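Local coordinates for tail spike protein gp49 (Pseudomonas phage LKA1, PDB 4RU4) that probably cleaves the O-specific polysaccharide of the Pseudomonas surface as a lyase, serving as the tailspike of the phage during entry into the host cell, at residues Asn315-Asn320 with Asn342-Gly347; His360-Asn365 with Gln386-Thr391. One frame throughout, in Å; residues are numbered along the deposited sequence. Where two conformers were deposited one is given.

Overall arrangement
Interactions 1 and 2 are successive steps along one stack of parallel strands in the pectin lyase-like part of the chain, their centres about 10 Å apart. Strands 317-320, 344-345, 362-364 and 388-390 come in that order both along the chain and across the stack, so interaction 1 closes before interaction 2 opens. The two meet where strands 344-345 and 362-364 lie side by side, probably hydrogen-bonded from Ile345 N to Thr362 O (2.7 Å) and from Thr364 N to Ile345 O (2.9 Å). Both are thus rungs of the beta-helix that also touch the second subunit of the trimer, and the bound calcium ion lies near the Thr391 end of interaction 2.

Interaction 1: Asn315-Asn320 with Asn342-Gly347; sequences NCTLRN and NCTIYG
Three backbone hydrogen bonds join 315-320 to 342-347 in parallel: Thr344 N to Cys316 O (2.9 Å), Leu318 N to Thr344 O (2.9 Å) and Tyr346 N to Leu318 O (3.0 Å). A weak bond to a side chain, 3.7 Å long, runs from Cys316 N to Cys343 SG. Water 1 donates to both Cys316 O and Thr344 OG1.

The Arg319 and Tyr346 side chains run side by side. With Arg319 extended from CG to NE, its guanidinium lies 19° from parallel to the ring, and Tyr346 CE2 sits over one guanidinium face, displaced toward its rim, 3.7 Å from Arg319 NH2. Water 2 links that NH2 to Tyr346 OH, weakly on the tyrosine side; Asp280 of the second subunit forms a salt bridge with Arg319, and the Tyr346 hydroxyl hydrogen-bonds to that of Tyr188 of the second subunit.

Like residues pack in register. Asn315 and Asn342 lie alongside with amide planes 21° apart, Asn315 OD1 reaching Asn342 CB at 3.2 Å. Cys316 CB meets Cys343 SG at 4.0 Å, and Thr317 lies beside Thr344. Leu318 and Ile345 point to the face opposite the threonines. Such a ladder of matched side chains is characteristic of neighbouring coils in a right-handed parallel beta-helix, the pectin lyase-like fold.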
ATOM      1  N   ASN B 315      -5.527  -4.989  -4.946  1.00  4.57           N
ATOM      2  CA  ASN B 315      -5.896  -4.182  -6.124  1.00  4.99           C
ATOM      3  C   ASN B 315      -7.216  -4.632  -6.787  1.00  7.72           C
ATOM      4  O   ASN B 315      -7.355  -4.556  -8.012  1.00  8.07           O
ATOM      5  CB  ASN B 315      -4.750  -4.165  -7.152  1.00  7.50           C
ATOM      6  CG  ASN B 315      -3.370  -3.846  -6.519  1.00 23.94           C
ATOM      7  OD1 ASN B 315      -3.270  -3.044  -5.606  1.00 22.43           O
ATOM      8  ND2 ASN B 315      -2.315  -4.489  -7.016  1.00 24.76           N
ATOM      9  N   CYS B 316      -8.173  -5.087  -5.978  1.00  8.29           N
ATOM     10  CA  CYS B 316      -9.484  -5.531  -6.477  1.00  7.82           C
ATOM     11  C   CYS B 316     -10.612  -4.590  -6.088  1.00  7.93           C
ATOM     12  O   CYS B 316     -10.502  -3.844  -5.110  1.00  8.64           O
ATOM     13  CB  CYS B 316      -9.833  -6.918  -5.922  1.00 10.56           C
ATOM     14  SG  CYS B 316      -8.695  -8.252  -6.417  1.00 11.22           S
ATOM     15  N   THR B 317     -11.700  -4.634  -6.847  1.00  4.81           N
ATOM     16  CA  THR B 317     -12.970  -4.018  -6.438  1.00  5.24           C
ATOM     17  C   THR B 317     -13.969  -5.155  -6.229  1.00  6.63           C
ATOM     18  O   THR B 317     -14.154  -6.011  -7.122  1.00  7.09           O
ATOM     19  CB  THR B 317     -13.524  -3.018  -7.501  1.00  8.16           C
ATOM     20  OG1 THR B 317     -12.686  -1.862  -7.528  1.00  9.49           O
ATOM     21  CG2 THR B 317     -14.945  -2.546  -7.133  1.00  8.60           C
ATOM     22  N   LEU B 318     -14.581  -5.182  -5.053  1.00  5.00           N
ATOM     23  CA  LEU B 318     -15.457  -6.268  -4.653  1.00  7.20           C
ATOM     24  C   LEU B 318     -16.837  -5.698  -4.302  1.00  5.16           C
ATOM     25  O   LEU B 318     -16.931  -4.646  -3.641  1.00  9.13           O
ATOM     26  CB  LEU B 318     -14.881  -7.012  -3.423  1.00  6.56           C
ATOM     27  CG  LEU B 318     -13.389  -7.411  -3.485  1.00 10.71           C
ATOM     28  CD1 LEU B 318     -13.032  -8.205  -2.200  1.00 15.66           C
ATOM     29  CD2 LEU B 318     -13.112  -8.256  -4.696  1.00 14.56           C
ATOM     30  N   ARG B 319     -17.878  -6.391  -4.739  1.00  5.27           N
ATOM     31  CA  ARG B 319     -19.277  -6.069  -4.406  1.00  5.35           C
ATOM     32  C   ARG B 319     -20.042  -7.336  -4.053  1.00  7.65           C
ATOM     33  O   ARG B 319     -19.733  -8.425  -4.562  1.00  7.63           O
ATOM     34  CB  ARG B 319     -19.977  -5.388  -5.586  1.00  5.36           C
ATOM     35  CG  ARG B 319     -19.413  -4.007  -5.961  1.00  5.25           C
ATOM     36  CD  ARG B 319     -20.103  -3.477  -7.262  1.00  8.90           C
ATOM     37  NE  ARG B 319     -19.755  -2.075  -7.534  1.00  6.99           N
ATOM     38  CZ  ARG B 319     -18.707  -1.678  -8.253  1.00  6.80           C
ATOM     39  NH1 ARG B 319     -17.860  -2.567  -8.779  1.00  5.88           N
ATOM     40  NH2 ARG B 319     -18.484  -0.376  -8.436  1.00  5.61           N
ATOM     41  N   ASN B 320     -21.020  -7.205  -3.155  1.00  6.52           N
ATOM     42  CA  ASN B 320     -21.915  -8.304  -2.847  1.00  8.07           C
ATOM     43  C   ASN B 320     -23.366  -7.813  -2.831  1.00  6.03           C
ATOM     44  O   ASN B 320     -23.629  -6.643  -3.119  1.00  7.17           O
ATOM     45  CB  ASN B 320     -21.510  -9.059  -1.550  1.00  5.73           C
ATOM     46  CG  ASN B 320     -21.978  -8.353  -0.256  1.00  5.72           C
ATOM     47  OD1 ASN B 320     -22.311  -7.158  -0.255  1.00  7.45           O
ATOM     48  ND2 ASN B 320     -22.005  -9.105   0.848  1.00  5.79           N
ATOM     49  N   ASN B 342      -5.121  -2.571  -0.742  1.00  4.50           N
ATOM     50  CA  ASN B 342      -5.463  -1.720  -1.881  1.00  4.46           C
ATOM     51  C   ASN B 342      -6.723  -2.187  -2.583  1.00  8.17           C
ATOM     52  O   ASN B 342      -6.756  -2.208  -3.805  1.00  9.61           O
ATOM     53  CB  ASN B 342      -4.335  -1.665  -2.902  1.00  4.42           C
ATOM     54  CG  ASN B 342      -3.016  -1.183  -2.305  1.00 18.76           C
ATOM     55  OD1 ASN B 342      -2.005  -1.864  -2.398  1.00 25.33           O
ATOM     56  ND2 ASN B 342      -3.025  -0.015  -1.717  1.00 14.37           N
ATOM     57  N   CYS B 343      -7.738  -2.561  -1.811  1.00  4.57           N
ATOM     58  CA  CYS B 343      -9.012  -3.012  -2.362  1.00  7.25           C
ATOM     59  C   CYS B 343     -10.123  -2.021  -2.062  1.00  9.99           C
ATOM     60  O   CYS B 343     -10.140  -1.398  -0.985  1.00  9.04           O
ATOM     61  CB  CYS B 343      -9.384  -4.386  -1.770  1.00  6.69           C
ATOM     62  SG  CYS B 343      -8.335  -5.738  -2.386  1.00  9.87           S
ATOM     63  N   THR B 344     -11.049  -1.880  -3.007  1.00  4.67           N
ATOM     64  CA  THR B 344     -12.305  -1.201  -2.755  1.00  6.04           C
ATOM     65  C   THR B 344     -13.333  -2.288  -2.413  1.00  8.10           C
ATOM     66  O   THR B 344     -13.601  -3.188  -3.219  1.00  7.97           O
ATOM     67  CB  THR B 344     -12.761  -0.386  -3.995  1.00  5.52           C
ATOM     68  OG1 THR B 344     -11.741   0.567  -4.335  1.00  6.34           O
ATOM     69  CG2 THR B 344     -14.104   0.363  -3.711  1.00  4.98           C
ATOM     70  N   ILE B 345     -13.874  -2.229  -1.200  1.00  4.83           N
ATOM     71  CA  ILE B 345     -14.790  -3.264  -0.721  1.00  7.57           C
ATOM     72  C   ILE B 345     -16.149  -2.658  -0.392  1.00  9.30           C
ATOM     73  O   ILE B 345     -16.304  -1.965   0.618  1.00  7.73           O
ATOM     74  CB  ILE B 345     -14.212  -3.994   0.537  1.00  4.98           C
ATOM     75  CG1 ILE B 345     -12.810  -4.554   0.223  1.00  4.93           C
ATOM     76  CG2 ILE B 345     -15.182  -5.115   1.047  1.00  5.07           C
ATOM     77  CD1 ILE B 345     -12.056  -5.126   1.443  1.00  4.92           C
ATOM     78  N   TYR B 346     -17.129  -2.875  -1.273  1.00  5.45           N
ATOM     79  CA  TYR B 346     -18.483  -2.432  -0.982  1.00  5.10           C
ATOM     80  C   TYR B 346     -19.191  -3.541  -0.242  1.00 10.28           C
ATOM     81  O   TYR B 346     -19.302  -4.641  -0.778  1.00  8.62           O
ATOM     82  CB  TYR B 346     -19.247  -2.183  -2.283  1.00  5.14           C
ATOM     83  CG  TYR B 346     -18.684  -1.024  -3.082  1.00  5.05           C
ATOM     84  CD1 TYR B 346     -19.015   0.274  -2.762  1.00  5.01           C
ATOM     85  CD2 TYR B 346     -17.825  -1.245  -4.169  1.00  5.00           C
ATOM     86  CE1 TYR B 346     -18.525   1.364  -3.528  1.00  7.90           C
ATOM     87  CE2 TYR B 346     -17.338  -0.194  -4.937  1.00  6.92           C
ATOM     88  CZ  TYR B 346     -17.685   1.116  -4.607  1.00  9.50           C
ATOM     89  OH  TYR B 346     -17.198   2.168  -5.361  1.00  8.67           O
ATOM     90  N   GLY B 347     -19.680  -3.264   0.970  1.00  7.04           N
ATOM     91  CA  GLY B 347     -20.523  -4.243   1.654  1.00  5.35           C
ATOM     92  C   GLY B 347     -19.800  -4.960   2.787  1.00  8.45           C
ATOM     93  O   GLY B 347     -20.230  -6.026   3.219  1.00  5.47           O
TER
HETATM   94  O   HOH W   1      -9.683  -0.933  -5.680  1.00 32.66           O
HETATM   95  O   HOH W   2     -19.310   2.138  -7.169  1.00  7.93           O
HETATM   96  O   HOH W   3     -22.929  -6.280   2.421  1.00  7.50           O

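Interaction 2: His360-Asn365 with Gln386-Thr391; sequences HCTITN and QCTLYT
Cys361 O receives Thr388 N at 2.9 Å, one of three backbone hydrogen bonds that hold 360-365 parallel to 386-391. Thr388 O in turn accepts Ile363 N at 2.9 Å, and Ile363 O accepts Tyr390 N at 3.0 Å. Thr388 thus bonds through both its N and its O, as does Ile363. Ahead of them Cys361 N makes a weak bond to Cys387 SG over 3.7 Å, with an N-H...S angle of 154°.

At the start of the segments the His360 imidazole lies beside the Gln386 side chain. Its CD2 is turned edge-on to Gln386 O (3.3 Å), which lies in the ring plane, and also touches Gln386 CB. Gln386 bends at chi2 (-68°), carrying its amide away from the histidine, with the two flat groups 75° apart. Both polar ends reach Asp385 of the second subunit: His360 NE2 to one carboxylate oxygen, Gln386 NE2 to the other. The His360 rings of the three subunits meet edge-to-face.

Packing completes the contact. Ile363 CD1 meets Leu389 CD2 at 3.9 Å on one face of the strands, while Thr362 and Thr388 lie side by side on the other, their CG2 methyls 4.1 Å apart. At the far end Asn365 crosses Thr391 at about a right angle, with Thr391 OG1 3.3 Å from Asn365 CB. Thr391 OG1 is hydrogen-bonded to Gly369 O and Gly393 N, and Asn365 OD1 to Thr392 N.

The chemistry thus changes along the strands. Polar groups tie one end into the trimer; mid-strand, Ile363 and Leu389 make one face aliphatic, while on the threonine face Arg359 of the second subunit bonds Thr388 OG1. Last, hydroxyl and amide groups bond the turns carrying calcium ligands Gly368 and Asp394, consistent with shaping that site.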
ATOM      1  N   HIS B 360      -4.828  -0.104   3.514  1.00  6.59           N
ATOM      2  CA  HIS B 360      -5.146   0.840   2.436  1.00  5.77           C
ATOM      3  C   HIS B 360      -6.343   0.368   1.613  1.00  8.44           C
ATOM      4  O   HIS B 360      -6.355   0.520   0.382  1.00  6.29           O
ATOM      5  CB  HIS B 360      -3.910   1.067   1.547  1.00  6.32           C
ATOM      6  CG  HIS B 360      -2.908   2.023   2.148  1.00  7.24           C
ATOM      7  ND1 HIS B 360      -1.604   2.135   1.705  1.00  7.78           N
ATOM      8  CD2 HIS B 360      -3.035   2.914   3.164  1.00  8.54           C
ATOM      9  CE1 HIS B 360      -0.971   3.047   2.426  1.00 11.14           C
ATOM     10  NE2 HIS B 360      -1.819   3.547   3.306  1.00 10.55           N
ATOM     11  N   CYS B 361      -7.343  -0.194   2.298  1.00  6.38           N
ATOM     12  CA  CYS B 361      -8.627  -0.499   1.672  1.00  8.45           C
ATOM     13  C   CYS B 361      -9.651   0.602   1.899  1.00  8.87           C
ATOM     14  O   CYS B 361      -9.613   1.316   2.914  1.00  7.37           O
ATOM     15  CB  CYS B 361      -9.205  -1.796   2.232  1.00  8.70           C
ATOM     16  SG  CYS B 361      -8.197  -3.215   1.789  1.00  7.88           S
ATOM     17  N   THR B 362     -10.598   0.719   0.968  1.00  5.40           N
ATOM     18  CA  THR B 362     -11.782   1.540   1.199  1.00  4.91           C
ATOM     19  C   THR B 362     -12.928   0.549   1.368  1.00  7.28           C
ATOM     20  O   THR B 362     -13.126  -0.323   0.503  1.00  9.66           O
ATOM     21  CB  THR B 362     -12.060   2.472  -0.013  1.00 10.99           C
ATOM     22  OG1 THR B 362     -10.863   3.207  -0.303  1.00 11.40           O
ATOM     23  CG2 THR B 362     -13.190   3.456   0.272  1.00  4.92           C
ATOM     24  N   ILE B 363     -13.676   0.670   2.465  1.00  5.10           N
ATOM     25  CA  ILE B 363     -14.694  -0.336   2.808  1.00  5.49           C
ATOM     26  C   ILE B 363     -15.984   0.363   3.217  1.00  5.86           C
ATOM     27  O   ILE B 363     -15.954   1.253   4.080  1.00  6.28           O
ATOM     28  CB  ILE B 363     -14.219  -1.268   3.983  1.00 10.36           C
ATOM     29  CG1 ILE B 363     -12.740  -1.673   3.819  1.00  6.05           C
ATOM     30  CG2 ILE B 363     -15.145  -2.512   4.095  1.00  5.39           C
ATOM     31  CD1 ILE B 363     -12.159  -2.501   5.001  1.00  5.22           C
ATOM     32  N   THR B 364     -17.108  -0.000   2.593  1.00  5.73           N
ATOM     33  CA  THR B 364     -18.406   0.500   3.028  1.00  6.48           C
ATOM     34  C   THR B 364     -19.178  -0.531   3.852  1.00  6.55           C
ATOM     35  O   THR B 364     -18.776  -1.677   3.953  1.00  5.63           O
ATOM     36  CB  THR B 364     -19.301   0.909   1.849  1.00  7.40           C
ATOM     37  OG1 THR B 364     -19.624  -0.259   1.087  1.00  7.28           O
ATOM     38  CG2 THR B 364     -18.625   1.930   0.967  1.00  8.05           C
ATOM     39  N   ASN B 365     -20.297  -0.112   4.449  1.00  8.54           N
ATOM     40  CA  ASN B 365     -21.049  -0.980   5.366  1.00  5.84           C
ATOM     41  C   ASN B 365     -21.807  -2.115   4.697  1.00  7.12           C
ATOM     42  O   ASN B 365     -22.213  -2.028   3.519  1.00 10.69           O
ATOM     43  CB  ASN B 365     -22.058  -0.126   6.143  1.00  8.36           C
ATOM     44  CG  ASN B 365     -23.027   0.631   5.212  1.00  7.42           C
ATOM     45  OD1 ASN B 365     -22.657   1.637   4.585  1.00  5.86           O
ATOM     46  ND2 ASN B 365     -24.274   0.169   5.154  1.00  7.73           N
ATOM     47  N   GLN B 386      -4.573   1.949   8.078  1.00  6.34           N
ATOM     48  CA  GLN B 386      -4.794   3.123   7.232  1.00  7.96           C
ATOM     49  C   GLN B 386      -5.933   2.902   6.231  1.00  8.02           C
ATOM     50  O   GLN B 386      -5.796   3.215   5.034  1.00  6.90           O
ATOM     51  CB  GLN B 386      -3.535   3.488   6.442  1.00  7.68           C
ATOM     52  CG  GLN B 386      -2.243   3.590   7.245  1.00 13.19           C
ATOM     53  CD  GLN B 386      -2.199   4.755   8.224  1.00 23.39           C
ATOM     54  OE1 GLN B 386      -1.604   4.643   9.306  1.00 34.72           O
ATOM     55  NE2 GLN B 386      -2.789   5.883   7.845  1.00 21.20           N
ATOM     56  N   CYS B 387      -7.051   2.372   6.712  1.00  8.11           N
ATOM     57  CA  CYS B 387      -8.207   2.186   5.849  1.00  8.15           C
ATOM     58  C   CYS B 387      -9.149   3.385   5.854  1.00  9.85           C
ATOM     59  O   CYS B 387      -9.223   4.153   6.821  1.00  9.79           O
ATOM     60  CB  CYS B 387      -8.973   0.919   6.233  1.00 10.05           C
ATOM     61  SG  CYS B 387      -7.998  -0.614   5.911  1.00  7.76           S
ATOM     62  N   THR B 388      -9.889   3.517   4.763  1.00  5.61           N
ATOM     63  CA  THR B 388     -10.922   4.529   4.662  1.00  8.32           C
ATOM     64  C   THR B 388     -12.252   3.793   4.805  1.00 10.48           C
ATOM     65  O   THR B 388     -12.556   2.894   4.010  1.00 10.47           O
ATOM     66  CB  THR B 388     -10.823   5.225   3.301  1.00  9.56           C
ATOM     67  OG1 THR B 388      -9.578   5.928   3.220  1.00 13.84           O
ATOM     68  CG2 THR B 388     -12.015   6.186   3.096  1.00  9.92           C
ATOM     69  N   LEU B 389     -13.015   4.120   5.850  1.00  8.39           N
ATOM     70  CA  LEU B 389     -14.221   3.362   6.182  1.00  7.79           C
ATOM     71  C   LEU B 389     -15.445   4.283   6.084  1.00  9.55           C
ATOM     72  O   LEU B 389     -15.392   5.441   6.517  1.00  9.87           O
ATOM     73  CB  LEU B 389     -14.124   2.787   7.602  1.00  8.58           C
ATOM     74  CG  LEU B 389     -12.837   2.028   7.938  1.00  9.41           C
ATOM     75  CD1 LEU B 389     -12.843   1.689   9.425  1.00  9.62           C
ATOM     76  CD2 LEU B 389     -12.721   0.754   7.102  1.00  8.13           C
ATOM     77  N   TYR B 390     -16.544   3.803   5.505  0.55  6.77           N
ATOM     78  CA  TYR B 390     -17.767   4.620   5.442  0.55  6.64           C
ATOM     79  C   TYR B 390     -19.005   3.796   5.699  0.55  8.65           C
ATOM     80  O   TYR B 390     -19.203   2.759   5.062  0.55  7.40           O
ATOM     81  CB  TYR B 390     -17.918   5.321   4.078  0.55  7.84           C
ATOM     82  CG  TYR B 390     -19.192   6.156   3.923  0.55 10.05           C
ATOM     83  CD1 TYR B 390     -19.668   6.961   4.962  0.55  8.93           C
ATOM     84  CD2 TYR B 390     -19.921   6.139   2.731  0.55 12.68           C
ATOM     85  CE1 TYR B 390     -20.824   7.723   4.811  0.55  5.49           C
ATOM     86  CE2 TYR B 390     -21.066   6.898   2.579  0.55  8.26           C
ATOM     87  CZ  TYR B 390     -21.515   7.679   3.623  0.55 10.54           C
ATOM     88  OH  TYR B 390     -22.660   8.434   3.474  0.55 13.37           O
ATOM     89  N   THR B 391     -19.850   4.268   6.608  1.00  6.78           N
ATOM     90  CA  THR B 391     -21.157   3.650   6.791  1.00  8.41           C
ATOM     91  C   THR B 391     -22.278   4.682   6.710  1.00  9.07           C
ATOM     92  O   THR B 391     -22.151   5.805   7.223  1.00  8.68           O
ATOM     93  CB  THR B 391     -21.320   2.805   8.078  1.00  8.64           C
ATOM     94  OG1 THR B 391     -22.690   2.400   8.183  1.00  8.94           O
ATOM     95  CG2 THR B 391     -20.967   3.596   9.300  1.00  8.22           C
TER